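Local structure of precorrin-8x Methyl Mutase (Thermus thermophilus, 1V9C) at residues 14-19 against 35-40; 27-32 against 54-59; 69-72 against 76-79; 93-98 against 118-123; 157-162 against 194-199. The protein probably catalyses the methyl shift that rearranges precorrin-8X, a step in the biosynthesis of adenosylcobalamin. One frame throughout, in Å; residues are numbered along the deposited sequence.

Contact 1: 14-19 against 35-40. With SO4 (sulfate ion), chain E; SO4 (sulfate ion), chain F.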
# COMPACT_ATOMS: atom_id res chain seq x y z
N ARG B 14 -8.47 -18.64 -5.07
CA ARG B 14 -9.64 -19.44 -5.40
C ARG B 14 -10.87 -18.66 -5.01
O ARG B 14 -11.78 -18.46 -5.82
CB ARG B 14 -9.65 -20.75 -4.63
CG ARG B 14 -9.23 -21.97 -5.42
CD ARG B 14 -9.81 -23.25 -4.82
NE ARG B 14 -9.18 -23.65 -3.57
CZ ARG B 14 -7.87 -23.87 -3.42
NH1 ARG B 14 -7.05 -23.73 -4.45
NH2 ARG B 14 -7.39 -24.26 -2.26
N ILE B 15 -10.89 -18.23 -3.75
CA ILE B 15 -12.00 -17.48 -3.17
C ILE B 15 -12.37 -16.25 -3.99
O ILE B 15 -13.55 -15.95 -4.16
CB ILE B 15 -11.68 -17.07 -1.72
CG1 ILE B 15 -11.55 -18.33 -0.86
CG2 ILE B 15 -12.74 -16.09 -1.19
CD1 ILE B 15 -11.39 -18.07 0.62
N VAL B 16 -11.38 -15.53 -4.49
CA VAL B 16 -11.67 -14.36 -5.29
C VAL B 16 -12.30 -14.79 -6.62
O VAL B 16 -13.20 -14.13 -7.13
CB VAL B 16 -10.44 -13.54 -5.61
CG1 VAL B 16 -10.82 -12.44 -6.59
CG2 VAL B 16 -9.85 -12.96 -4.34
N ASP B 17 -11.82 -15.88 -7.19
CA ASP B 17 -12.38 -16.34 -8.46
C ASP B 17 -13.83 -16.76 -8.28
O ASP B 17 -14.63 -16.59 -9.19
CB ASP B 17 -11.57 -17.50 -9.04
CG ASP B 17 -10.46 -17.03 -9.96
OD1 ASP B 17 -10.62 -15.95 -10.57
OD2 ASP B 17 -9.45 -17.75 -10.09
N GLN B 18 -14.16 -17.28 -7.10
CA GLN B 18 -15.52 -17.73 -6.80
C GLN B 18 -16.54 -16.62 -6.62
O GLN B 18 -17.71 -16.80 -6.91
CB GLN B 18 -15.52 -18.55 -5.52
CG GLN B 18 -15.06 -19.95 -5.68
CD GLN B 18 -15.04 -20.67 -4.35
OE1 GLN B 18 -15.44 -20.09 -3.33
NE2 GLN B 18 -14.57 -21.92 -4.34
N GLU B 19 -16.08 -15.48 -6.12
CA GLU B 19 -16.98 -14.37 -5.85
C GLU B 19 -16.83 -13.20 -6.81
O GLU B 19 -17.39 -12.13 -6.57
CB GLU B 19 -16.75 -13.92 -4.42
CG GLU B 19 -16.31 -15.07 -3.51
CD GLU B 19 -16.19 -14.64 -2.07
OE1 GLU B 19 -15.94 -13.45 -1.84
OE2 GLU B 19 -16.35 -15.50 -1.17
N ARG B 35 -5.47 -10.53 -8.78
CA ARG B 35 -4.43 -10.17 -7.83
C ARG B 35 -4.70 -8.81 -7.17
O ARG B 35 -4.51 -8.64 -5.98
CB ARG B 35 -3.07 -10.16 -8.52
CG ARG B 35 -1.93 -10.07 -7.56
CD ARG B 35 -0.97 -11.20 -7.80
NE ARG B 35 -0.06 -11.37 -6.67
CZ ARG B 35 0.77 -12.39 -6.54
NH1 ARG B 35 0.81 -13.34 -7.47
NH2 ARG B 35 1.56 -12.48 -5.48
N MET B 36 -5.17 -7.86 -7.96
CA MET B 36 -5.46 -6.54 -7.43
C MET B 36 -6.62 -6.59 -6.44
O MET B 36 -6.61 -5.85 -5.45
CB MET B 36 -5.78 -5.58 -8.58
CG MET B 36 -4.66 -5.47 -9.58
SD MET B 36 -5.09 -4.66 -11.13
CE MET B 36 -5.60 -3.07 -10.55
N ILE B 37 -7.60 -7.46 -6.71
CA ILE B 37 -8.78 -7.62 -5.83
C ILE B 37 -8.34 -8.38 -4.57
O ILE B 37 -8.74 -8.05 -3.47
CB ILE B 37 -9.90 -8.44 -6.54
CG1 ILE B 37 -10.43 -7.67 -7.76
CG2 ILE B 37 -11.02 -8.75 -5.54
CD1 ILE B 37 -11.60 -8.32 -8.47
N HIS B 38 -7.52 -9.39 -4.76
CA HIS B 38 -7.00 -10.17 -3.65
C HIS B 38 -6.27 -9.23 -2.68
O HIS B 38 -6.47 -9.29 -1.48
CB HIS B 38 -6.06 -11.23 -4.17
CG HIS B 38 -5.43 -12.05 -3.09
ND1 HIS B 38 -4.13 -11.86 -2.67
CD2 HIS B 38 -5.94 -13.05 -2.32
CE1 HIS B 38 -3.87 -12.70 -1.69
NE2 HIS B 38 -4.94 -13.43 -1.46
N ALA B 39 -5.46 -8.33 -3.23
CA ALA B 39 -4.67 -7.39 -2.43
C ALA B 39 -5.49 -6.36 -1.68
O ALA B 39 -5.06 -5.83 -0.68
CB ALA B 39 -3.65 -6.68 -3.33
N THR B 40 -6.69 -6.08 -2.16
CA THR B 40 -7.53 -5.09 -1.51
C THR B 40 -8.84 -5.61 -0.92
O THR B 40 -9.47 -4.92 -0.15
CB THR B 40 -7.90 -4.00 -2.51
OG1 THR B 40 -8.66 -4.59 -3.57
CG2 THR B 40 -6.64 -3.35 -3.08
S SO4 E . 0.53 -9.34 -3.57
O1 SO4 E . 1.44 -8.20 -3.33
O2 SO4 E . 1.27 -10.61 -3.50
O3 SO4 E . -0.05 -9.21 -4.91
O4 SO4 E . -0.54 -9.33 -2.55
S SO4 F . 3.37 -15.59 -6.61
O1 SO4 F . 3.72 -14.17 -6.42
O2 SO4 F . 4.55 -16.33 -7.11
O3 SO4 F . 2.26 -15.69 -7.57
O4 SO4 F . 2.95 -16.17 -5.32

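Contact 2: 27-32 against 54-59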
# COMPACT_ATOMS: atom_id res chain seq x y z
N PRO B 27 -7.78 -13.79 -21.03
CA PRO B 27 -7.08 -14.80 -20.23
C PRO B 27 -5.82 -14.26 -19.56
O PRO B 27 -5.44 -14.70 -18.48
CB PRO B 27 -6.77 -15.89 -21.26
CG PRO B 27 -7.92 -15.77 -22.22
CD PRO B 27 -8.01 -14.28 -22.40
N LEU B 28 -5.17 -13.30 -20.22
CA LEU B 28 -3.96 -12.71 -19.68
C LEU B 28 -4.25 -11.55 -18.74
O LEU B 28 -3.46 -11.25 -17.86
CB LEU B 28 -3.07 -12.18 -20.80
CG LEU B 28 -2.28 -13.18 -21.61
CD1 LEU B 28 -1.59 -12.43 -22.74
CD2 LEU B 28 -1.27 -13.91 -20.74
N GLU B 29 -5.39 -10.91 -18.94
CA GLU B 29 -5.76 -9.77 -18.13
C GLU B 29 -6.34 -10.17 -16.78
O GLU B 29 -6.08 -9.50 -15.78
CB GLU B 29 -6.78 -8.92 -18.87
CG GLU B 29 -6.25 -8.22 -20.11
CD GLU B 29 -7.37 -7.64 -20.97
OE1 GLU B 29 -7.06 -6.95 -21.97
OE2 GLU B 29 -8.55 -7.87 -20.64
N TRP B 30 -7.11 -11.25 -16.75
CA TRP B 30 -7.73 -11.67 -15.52
C TRP B 30 -6.80 -11.87 -14.32
O TRP B 30 -7.05 -11.30 -13.27
CB TRP B 30 -8.56 -12.95 -15.72
CG TRP B 30 -9.33 -13.33 -14.47
CD1 TRP B 30 -9.27 -14.52 -13.80
CD2 TRP B 30 -10.20 -12.48 -13.70
NE1 TRP B 30 -10.04 -14.46 -12.65
CE2 TRP B 30 -10.62 -13.22 -12.57
CE3 TRP B 30 -10.66 -11.17 -13.86
CZ2 TRP B 30 -11.48 -12.68 -11.60
CZ3 TRP B 30 -11.52 -10.63 -12.89
CH2 TRP B 30 -11.91 -11.39 -11.77
N PRO B 31 -5.71 -12.64 -14.48
CA PRO B 31 -4.79 -12.87 -13.37
C PRO B 31 -4.31 -11.57 -12.73
O PRO B 31 -3.97 -11.53 -11.56
CB PRO B 31 -3.64 -13.64 -14.01
CG PRO B 31 -4.30 -14.34 -15.16
CD PRO B 31 -5.18 -13.25 -15.71
N VAL B 32 -4.31 -10.49 -13.51
CA VAL B 32 -3.88 -9.21 -12.98
C VAL B 32 -4.97 -8.60 -12.11
O VAL B 32 -4.71 -8.12 -11.01
CB VAL B 32 -3.53 -8.25 -14.14
CG1 VAL B 32 -3.27 -6.85 -13.62
CG2 VAL B 32 -2.32 -8.78 -14.89
N GLY B 54 -2.74 -5.11 -26.00
CA GLY B 54 -1.37 -5.61 -25.85
C GLY B 54 -0.60 -5.25 -24.59
O GLY B 54 0.59 -5.54 -24.49
N ALA B 55 -1.27 -4.62 -23.61
CA ALA B 55 -0.64 -4.21 -22.35
C ALA B 55 0.07 -5.34 -21.59
O ALA B 55 1.27 -5.28 -21.33
CB ALA B 55 -1.67 -3.54 -21.44
N VAL B 56 -0.68 -6.38 -21.25
CA VAL B 56 -0.10 -7.50 -20.52
C VAL B 56 1.10 -8.13 -21.23
O VAL B 56 2.17 -8.32 -20.61
CB VAL B 56 -1.15 -8.59 -20.26
CG1 VAL B 56 -0.56 -9.67 -19.37
CG2 VAL B 56 -2.35 -7.98 -19.58
N GLU B 57 0.94 -8.45 -22.51
CA GLU B 57 2.03 -9.05 -23.29
C GLU B 57 3.21 -8.10 -23.31
O GLU B 57 4.37 -8.52 -23.24
CB GLU B 57 1.59 -9.35 -24.72
CG GLU B 57 0.32 -10.19 -24.83
CD GLU B 57 -0.93 -9.34 -24.99
OE1 GLU B 57 -1.13 -8.41 -24.17
OE2 GLU B 57 -1.71 -9.59 -25.93
N ALA B 58 2.93 -6.81 -23.38
CA ALA B 58 4.00 -5.82 -23.38
C ALA B 58 4.72 -5.88 -22.02
O ALA B 58 5.92 -5.67 -21.93
CB ALA B 58 3.43 -4.43 -23.61
N GLY B 59 3.95 -6.18 -20.98
CA GLY B 59 4.52 -6.27 -19.65
C GLY B 59 5.39 -7.50 -19.45
O GLY B 59 6.49 -7.40 -18.91

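Contact 3: 69-72 against 76-79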
# COMPACT_ATOMS: atom_id res chain seq x y z
N ILE B 69 12.00 -1.19 -13.37
CA ILE B 69 10.68 -0.82 -12.88
C ILE B 69 10.87 0.51 -12.18
O ILE B 69 11.60 0.60 -11.20
CB ILE B 69 10.14 -1.92 -11.92
CG1 ILE B 69 9.92 -3.22 -12.70
CG2 ILE B 69 8.85 -1.47 -11.24
CD1 ILE B 69 9.81 -4.46 -11.83
N LEU B 70 10.26 1.55 -12.72
CA LEU B 70 10.37 2.88 -12.15
C LEU B 70 9.07 3.16 -11.42
O LEU B 70 8.00 3.02 -11.99
CB LEU B 70 10.58 3.92 -13.26
CG LEU B 70 11.56 3.49 -14.37
CD1 LEU B 70 11.64 4.56 -15.44
CD2 LEU B 70 12.91 3.24 -13.76
N VAL B 71 9.17 3.56 -10.16
CA VAL B 71 7.98 3.79 -9.39
C VAL B 71 7.96 5.16 -8.74
O VAL B 71 9.01 5.80 -8.58
CB VAL B 71 7.80 2.65 -8.34
CG1 VAL B 71 7.70 1.33 -9.06
CG2 VAL B 71 8.99 2.61 -7.38
N ASP B 72 6.76 5.60 -8.35
CA ASP B 72 6.57 6.92 -7.74
C ASP B 72 6.39 6.92 -6.22
O ASP B 72 5.92 7.91 -5.65
CB ASP B 72 5.35 7.58 -8.37
CG ASP B 72 4.04 7.02 -7.84
OD1 ASP B 72 4.06 5.90 -7.29
OD2 ASP B 72 3.00 7.71 -7.98
N ILE B 76 5.81 1.19 -2.92
CA ILE B 76 5.82 0.29 -4.07
C ILE B 76 7.17 -0.43 -4.17
O ILE B 76 7.22 -1.65 -4.35
CB ILE B 76 5.57 1.09 -5.38
CG1 ILE B 76 4.13 1.61 -5.37
CG2 ILE B 76 5.87 0.23 -6.60
CD1 ILE B 76 3.76 2.42 -6.59
N ALA B 77 8.25 0.34 -4.04
CA ALA B 77 9.59 -0.23 -4.11
C ALA B 77 9.76 -1.31 -3.06
O ALA B 77 10.20 -2.42 -3.38
CB ALA B 77 10.64 0.85 -3.90
N CYS B 78 9.38 -1.01 -1.82
CA CYS B 78 9.53 -1.99 -0.75
C CYS B 78 8.46 -3.05 -0.79
O CYS B 78 8.69 -4.19 -0.40
CB CYS B 78 9.54 -1.30 0.61
SG CYS B 78 10.95 -0.19 0.93
N GLY B 79 7.27 -2.69 -1.27
CA GLY B 79 6.20 -3.67 -1.34
C GLY B 79 6.59 -4.84 -2.22
O GLY B 79 6.24 -5.99 -1.94

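Contact 4: 93-98 against 118-123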
# COMPACT_ATOMS: atom_id res chain seq x y z
N VAL B 93 13.58 1.29 -9.45
CA VAL B 93 14.08 2.62 -9.19
C VAL B 93 12.96 3.53 -8.70
O VAL B 93 11.97 3.76 -9.41
CB VAL B 93 14.73 3.22 -10.45
CG1 VAL B 93 15.12 4.68 -10.18
CG2 VAL B 93 15.97 2.42 -10.81
N GLU B 94 13.12 4.03 -7.48
CA GLU B 94 12.17 4.93 -6.86
C GLU B 94 12.61 6.36 -7.22
O GLU B 94 13.59 6.87 -6.68
CB GLU B 94 12.17 4.71 -5.34
CG GLU B 94 11.71 5.91 -4.49
CD GLU B 94 10.32 6.41 -4.85
OE1 GLU B 94 9.86 7.38 -4.21
OE2 GLU B 94 9.69 5.82 -5.76
N LEU B 95 11.87 6.98 -8.12
CA LEU B 95 12.19 8.32 -8.60
C LEU B 95 11.90 9.51 -7.68
O LEU B 95 12.81 10.28 -7.37
CB LEU B 95 11.53 8.54 -9.96
CG LEU B 95 11.97 7.59 -11.09
CD1 LEU B 95 11.18 7.88 -12.36
CD2 LEU B 95 13.45 7.76 -11.35
N LEU B 96 10.66 9.66 -7.23
CA LEU B 96 10.28 10.79 -6.37
C LEU B 96 11.11 10.99 -5.11
O LEU B 96 11.27 12.12 -4.65
CB LEU B 96 8.80 10.70 -6.00
CG LEU B 96 7.83 10.99 -7.14
CD1 LEU B 96 6.41 11.00 -6.59
CD2 LEU B 96 8.15 12.33 -7.79
N ALA B 97 11.62 9.91 -4.54
CA ALA B 97 12.43 10.04 -3.33
C ALA B 97 13.91 9.92 -3.68
O ALA B 97 14.76 9.91 -2.79
CB ALA B 97 12.04 8.96 -2.32
N HIS B 98 14.21 9.82 -4.97
CA HIS B 98 15.59 9.69 -5.45
C HIS B 98 16.41 10.93 -5.06
O HIS B 98 15.93 12.06 -5.13
CB HIS B 98 15.59 9.51 -6.97
CG HIS B 98 16.85 8.93 -7.51
ND1 HIS B 98 18.08 9.53 -7.34
CD2 HIS B 98 17.08 7.81 -8.23
CE1 HIS B 98 19.01 8.80 -7.93
NE2 HIS B 98 18.43 7.75 -8.48
N ALA B 118 12.22 14.17 -15.85
CA ALA B 118 13.35 14.81 -16.51
C ALA B 118 14.62 14.02 -16.19
O ALA B 118 15.40 13.70 -17.09
CB ALA B 118 13.50 16.24 -16.02
N TYR B 119 14.81 13.71 -14.92
CA TYR B 119 15.97 12.94 -14.51
C TYR B 119 15.96 11.58 -15.21
O TYR B 119 16.93 11.22 -15.88
CB TYR B 119 15.96 12.71 -13.00
CG TYR B 119 17.06 11.77 -12.55
CD1 TYR B 119 18.35 12.23 -12.33
CD2 TYR B 119 16.82 10.40 -12.41
CE1 TYR B 119 19.38 11.37 -11.98
CE2 TYR B 119 17.84 9.52 -12.06
CZ TYR B 119 19.12 10.01 -11.85
OH TYR B 119 20.15 9.16 -11.52
N ALA B 120 14.86 10.85 -15.05
CA ALA B 120 14.70 9.52 -15.65
C ALA B 120 14.94 9.55 -17.14
O ALA B 120 15.65 8.71 -17.67
CB ALA B 120 13.29 9.00 -15.37
N TRP B 121 14.34 10.52 -17.82
CA TRP B 121 14.52 10.63 -19.25
C TRP B 121 15.99 10.88 -19.59
O TRP B 121 16.62 10.06 -20.24
CB TRP B 121 13.67 11.78 -19.81
CG TRP B 121 13.53 11.73 -21.30
CD1 TRP B 121 13.90 10.70 -22.13
CD2 TRP B 121 12.92 12.71 -22.13
NE1 TRP B 121 13.54 10.98 -23.43
CE2 TRP B 121 12.94 12.21 -23.46
CE3 TRP B 121 12.34 13.97 -21.89
CZ2 TRP B 121 12.41 12.93 -24.54
CZ3 TRP B 121 11.82 14.68 -22.97
CH2 TRP B 121 11.85 14.16 -24.27
N GLU B 122 16.52 12.00 -19.12
CA GLU B 122 17.91 12.35 -19.38
C GLU B 122 18.83 11.16 -19.18
O GLU B 122 19.71 10.92 -20.01
CB GLU B 122 18.36 13.49 -18.46
CG GLU B 122 17.59 14.78 -18.64
CD GLU B 122 18.10 15.87 -17.72
OE1 GLU B 122 17.47 16.95 -17.64
OE2 GLU B 122 19.15 15.64 -17.07
N LYS B 123 18.62 10.43 -18.09
CA LYS B 123 19.45 9.27 -17.77
C LYS B 123 19.15 8.06 -18.65
O LYS B 123 19.83 7.04 -18.55
CB LYS B 123 19.27 8.88 -16.30
CG LYS B 123 19.86 9.86 -15.31
CD LYS B 123 21.39 9.87 -15.35
CE LYS B 123 21.98 10.84 -14.33
NZ LYS B 123 23.46 10.72 -14.20

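Contact 5: 157-162 against 194-199. With SO4 (sulfate ion), chain E.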
# COMPACT_ATOMS: atom_id res chain seq x y z
N LEU B 157 1.64 1.71 -15.64
CA LEU B 157 0.54 1.37 -14.75
C LEU B 157 0.07 2.68 -14.11
O LEU B 157 0.71 3.23 -13.21
CB LEU B 157 1.03 0.39 -13.67
CG LEU B 157 1.63 -0.93 -14.15
CD1 LEU B 157 2.08 -1.75 -12.95
CD2 LEU B 157 0.62 -1.70 -14.97
N GLY B 158 -1.05 3.20 -14.60
CA GLY B 158 -1.56 4.46 -14.09
C GLY B 158 -2.62 4.23 -13.04
O GLY B 158 -3.81 4.17 -13.35
N MET B 159 -2.18 4.09 -11.79
CA MET B 159 -3.09 3.85 -10.68
C MET B 159 -2.95 4.81 -9.50
O MET B 159 -2.86 4.38 -8.35
CB MET B 159 -2.92 2.41 -10.21
CG MET B 159 -3.03 1.40 -11.35
SD MET B 159 -2.56 -0.32 -10.86
CE MET B 159 -2.68 -1.12 -12.40
N PRO B 160 -2.89 6.13 -9.77
CA PRO B 160 -2.77 7.08 -8.65
C PRO B 160 -4.13 7.05 -7.91
O PRO B 160 -5.16 6.75 -8.52
CB PRO B 160 -2.56 8.43 -9.33
CG PRO B 160 -2.18 8.10 -10.74
CD PRO B 160 -2.94 6.84 -11.05
N VAL B 161 -4.13 7.34 -6.62
CA VAL B 161 -5.37 7.36 -5.86
C VAL B 161 -5.50 8.79 -5.38
O VAL B 161 -4.50 9.46 -5.19
CB VAL B 161 -5.30 6.36 -4.65
CG1 VAL B 161 -4.09 6.67 -3.82
CG2 VAL B 161 -6.59 6.42 -3.79
N GLY B 162 -6.72 9.28 -5.22
CA GLY B 162 -6.86 10.65 -4.75
C GLY B 162 -7.98 11.49 -5.34
O GLY B 162 -8.78 11.01 -6.15
N VAL B 194 1.79 -2.71 -6.89
CA VAL B 194 2.55 -3.88 -6.45
C VAL B 194 1.85 -5.19 -6.89
O VAL B 194 2.46 -6.06 -7.50
CB VAL B 194 2.74 -3.88 -4.90
CG1 VAL B 194 3.35 -5.19 -4.43
CG2 VAL B 194 3.62 -2.69 -4.47
N ALA B 195 0.56 -5.30 -6.60
CA ALA B 195 -0.20 -6.51 -6.95
C ALA B 195 -0.19 -6.79 -8.45
O ALA B 195 -0.04 -7.94 -8.88
CB ALA B 195 -1.64 -6.39 -6.44
N ALA B 196 -0.36 -5.74 -9.25
CA ALA B 196 -0.35 -5.85 -10.70
C ALA B 196 1.05 -6.29 -11.19
O ALA B 196 1.17 -7.14 -12.07
CB ALA B 196 -0.74 -4.50 -11.35
N LEU B 197 2.10 -5.71 -10.61
CA LEU B 197 3.46 -6.10 -10.99
C LEU B 197 3.69 -7.56 -10.58
O LEU B 197 4.18 -8.34 -11.38
CB LEU B 197 4.50 -5.18 -10.32
CG LEU B 197 4.56 -3.78 -10.96
CD1 LEU B 197 5.34 -2.78 -10.12
CD2 LEU B 197 5.20 -3.94 -12.33
N HIS B 198 3.34 -7.93 -9.35
CA HIS B 198 3.53 -9.31 -8.95
C HIS B 198 2.79 -10.24 -9.89
O HIS B 198 3.29 -11.30 -10.24
CB HIS B 198 3.08 -9.52 -7.50
CG HIS B 198 4.09 -9.05 -6.49
ND1 HIS B 198 3.74 -8.63 -5.23
CD2 HIS B 198 5.44 -8.94 -6.57
CE1 HIS B 198 4.82 -8.27 -4.57
NE2 HIS B 198 5.87 -8.44 -5.36
N ALA B 199 1.61 -9.83 -10.34
CA ALA B 199 0.84 -10.67 -11.26
C ALA B 199 1.58 -10.79 -12.58
O ALA B 199 1.60 -11.86 -13.18
CB ALA B 199 -0.54 -10.09 -11.48
S SO4 E . 0.53 -9.34 -3.57
O1 SO4 E . 1.44 -8.20 -3.33
O2 SO4 E . 1.27 -10.61 -3.50
O3 SO4 E . -0.05 -9.21 -4.91
O4 SO4 E . -0.54 -9.33 -2.55

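Contact 1: 14-19 against 35-40
R35 NH2 is shared between two sulfates: it donates to O2 of the chain E ion at 2.7 Å, almost straight (173°), and to O1 of the chain F ion at 2.9 Å along a more bent path (140°). The other two nitrogens complete a paired grip. R35 NE meets O3 of the first ion at 2.8 Å, and R35 NH1 meets O3 of the second at the same 2.8 Å, so both sulfates sit at the edge of the guanidinium, in its plane. The ions probably come from the crystallisation liquor.

Both helices flank the doubly wound sheet, and helix 30-40, which carries R35, packs against helix 6-20 through V16. With CG1 anti to the backbone N (chi1 173°), V16 sends that methyl to I37 CG2 at 3.8 Å. Its other methyl, CG2, rests 4.0 Å from H38 CA, near the plane of the imidazole at its edge. F43 covers V16 and I37 as well, while F163 of the second subunit packs on V16. D17 ties the helices together further along, in a salt bridge to R34, and F13 meets the H38 ring edge-to-face.

Contact 2: 27-32 against 54-59
V56 and L28 supply the main apolar meeting between the turn leading into helix 30-40 and the first turn of helix 55-65. A chi1 of -174° sets V56 CG1 across from its own backbone N, and this methyl lies 3.8 Å from L28 CB; V56 CG2 turns to the aliphatic part of E29, touching E29 CG at 3.9 Å. One valine thus spans two consecutive residues. L28 reaches further with its own branch: L28 CD1 comes to E57 CG at 3.6 Å, the two side chains crossing at about a right angle.

A second kind of contact is methyl against main chain, since V56 CG1 also lies 3.6 Å from L28 O. In the doubly wound alpha/beta fold the contact joins the lead-in to helix 30-40 with helix 55-65, beside the outermost strand 49-51, whose F51 touches both E29 and V56; L200 and L203 of helix 190-205 close in on V56 as well. An alanine in place of V56 would remove both methyls and is likely to open a gap beside L28 CB and E29 CG, leaving the leucine freer to shift.

The charged groups do not meet. E29 OE1 and E57 OE1 are 6.5 Å apart, like charges that may disfavour each other slightly. E29 is anchored elsewhere, its OE2 hydrogen-bonded to S26 N, whereas E57 is exposed and bends at chi2 (94°), which keeps CD as well as CG close to L28 CD1.

Contact 3: 69-72 against 76-79
V71 and I76 meet where strand 69-71 gives way to helix 74-79, a strand-to-helix connection at the end of a parallel strand of the doubly wound sheet. The two side chains slide past each other in opposite directions, and V71 CG1 comes to I76 CG2 at 3.3 Å, tighter than ordinary van der Waals contact. V71 CB also lies 3.6 Å from I76 CG2. The valine's second methyl, V71 CG2, faces the next residue of the helix, 4.2 Å from A77 CB; a chi1 of -59° sets CG1 anti to the carbonyl carbon and leaves CG2 in the crowded position between backbone N and carbonyl carbon. Beyond the valine, the chain turns and D72 brings its carboxylate round: D72 OD1 stands 3.6 Å from I76 CD1, a polar atom against a methyl.

That oxygen is not left to the methyl alone. In the second shell D72 OD1 is hydrogen-bonded to G134 N, and OD2 to both N135 N and A136 N. The buried carboxylate therefore takes three backbone N-H groups of the loop following strand 130-133, which restrains its rotation and fixes where it sits beside I76. Strand 69-71 is itself set between its neighbours by backbone bonds, L70 to I130 and G132 on one flank, I69 and V71 to V93 on the other. S190 and V193 of helix 190-205 cover I76. One residue beyond A77, the helix reaches the dimer boundary, where C78 SG is joined in a disulfide to C78 SG of the second subunit.

Contact 4: 93-98 against 118-123
This is a buried packing of loop against helix in which L95 and H98, just past the edge strand 92-94 of the doubly wound sheet, meet Y119 and A120 on helix 112-122. A type I beta turn from L95 to H98 links that strand to helix 99-107, and H98 stands at the N-cap of the helix, with its ND1 making a weak hydrogen bond to E100 N. That weak bond may help orient the ring, one face of which is turned to the tyrosine.

The rings of H98 and Y119 lie oblique to each other, centroids 4.9 Å apart and planes at 44°. Y119 CE2 sits 4.0 Å above one face of the H98 imidazole, offset toward its rim, and the hydroxyl is only in packing distance, Y119 OH being 3.8 Å from H98 NE2. A chi1 of 173° turns the Y119 ring away from its own backbone N and toward the turn. K123 CG, one turn later, lies 3.5 Å above a face of the Y119 ring. A serine in place of Y119 would take away the whole ring and is likely to leave H98 without the aromatic neighbour over its face.

The leucine divides its two methyls between neighbouring helical residues: L95 CD2 approaches the edge of the Y119 ring at CD2, 4.4 Å away, and L95 CD1 touches A120 CB at 3.8 Å.

Contact 5: 157-162 against 194-199
L157 and L197 cross obliquely where the end of strand 155-158 meets helix 190-205. L157 CG is anti to its carbonyl carbon (chi1 -58°), a setting that carries L157 CD1 to the branch point of L197, 3.8 Å from L197 CG and 3.9 Å from L197 CD2. The same L157 CD1 passes A196 CB at 4.3 Å, so one methyl fits between two neighbouring positions of the helix.

M159 approaches from farther down the chain. Its side chain is extended beyond CG and ends with M159 CE against A196 CB at 4.0 Å; A196 CB thus meets methyls of both L157 and M159. This is helix-on-sheet packing near the middle of the doubly wound fold. L157 makes backbone bonds to V131 and V133 of the neighbouring strand, and I181 of the next strand lies against both L157 and M159.

The opposite kind of chemistry appears one residue on from L197. H198 points its ND1 to O1 of the chain E sulfate at 3.0 Å, the oxygen lying in the plane of the imidazole at its edge, with an N-H...O angle of 151°. Its other nitrogen, NE2, is hydrogen-bonded to N81 N, so both ends of the ring are engaged and its rotation is fixed. A195 adds a hydrocarbon wall, its CB 3.6 Å from O3 of that sulfate. A single helix therefore gives methyls to the sheet and an N-H to a bound anion; together with R35, which binds the same ion, this is consistent with a site that accepts an anion beside an otherwise apolar core.

Contact 5 lies nearest the centre of the chain and contact 3 close by; both are buried and reach the central sheet, touching through I69 and L197. Contact 4 is buried too, but at the sheet's edge strand, which pairs with the strand of contact 3. Contact 1 is buried although its centre lies farthest out, about 18 Å from the chain's; it shares helix 30-40 and a D17-W30 link with contact 2, only partly buried, with the exposed E57 at its margin. Packing is largely apolar throughout, but polar chemistry differs: one sulfate bridges R35 of contact 1 and H198 of contact 5, a second is bound at R35, backbone N-H groups hold the carboxylate in 3, and 4 adds an oblique ring pair.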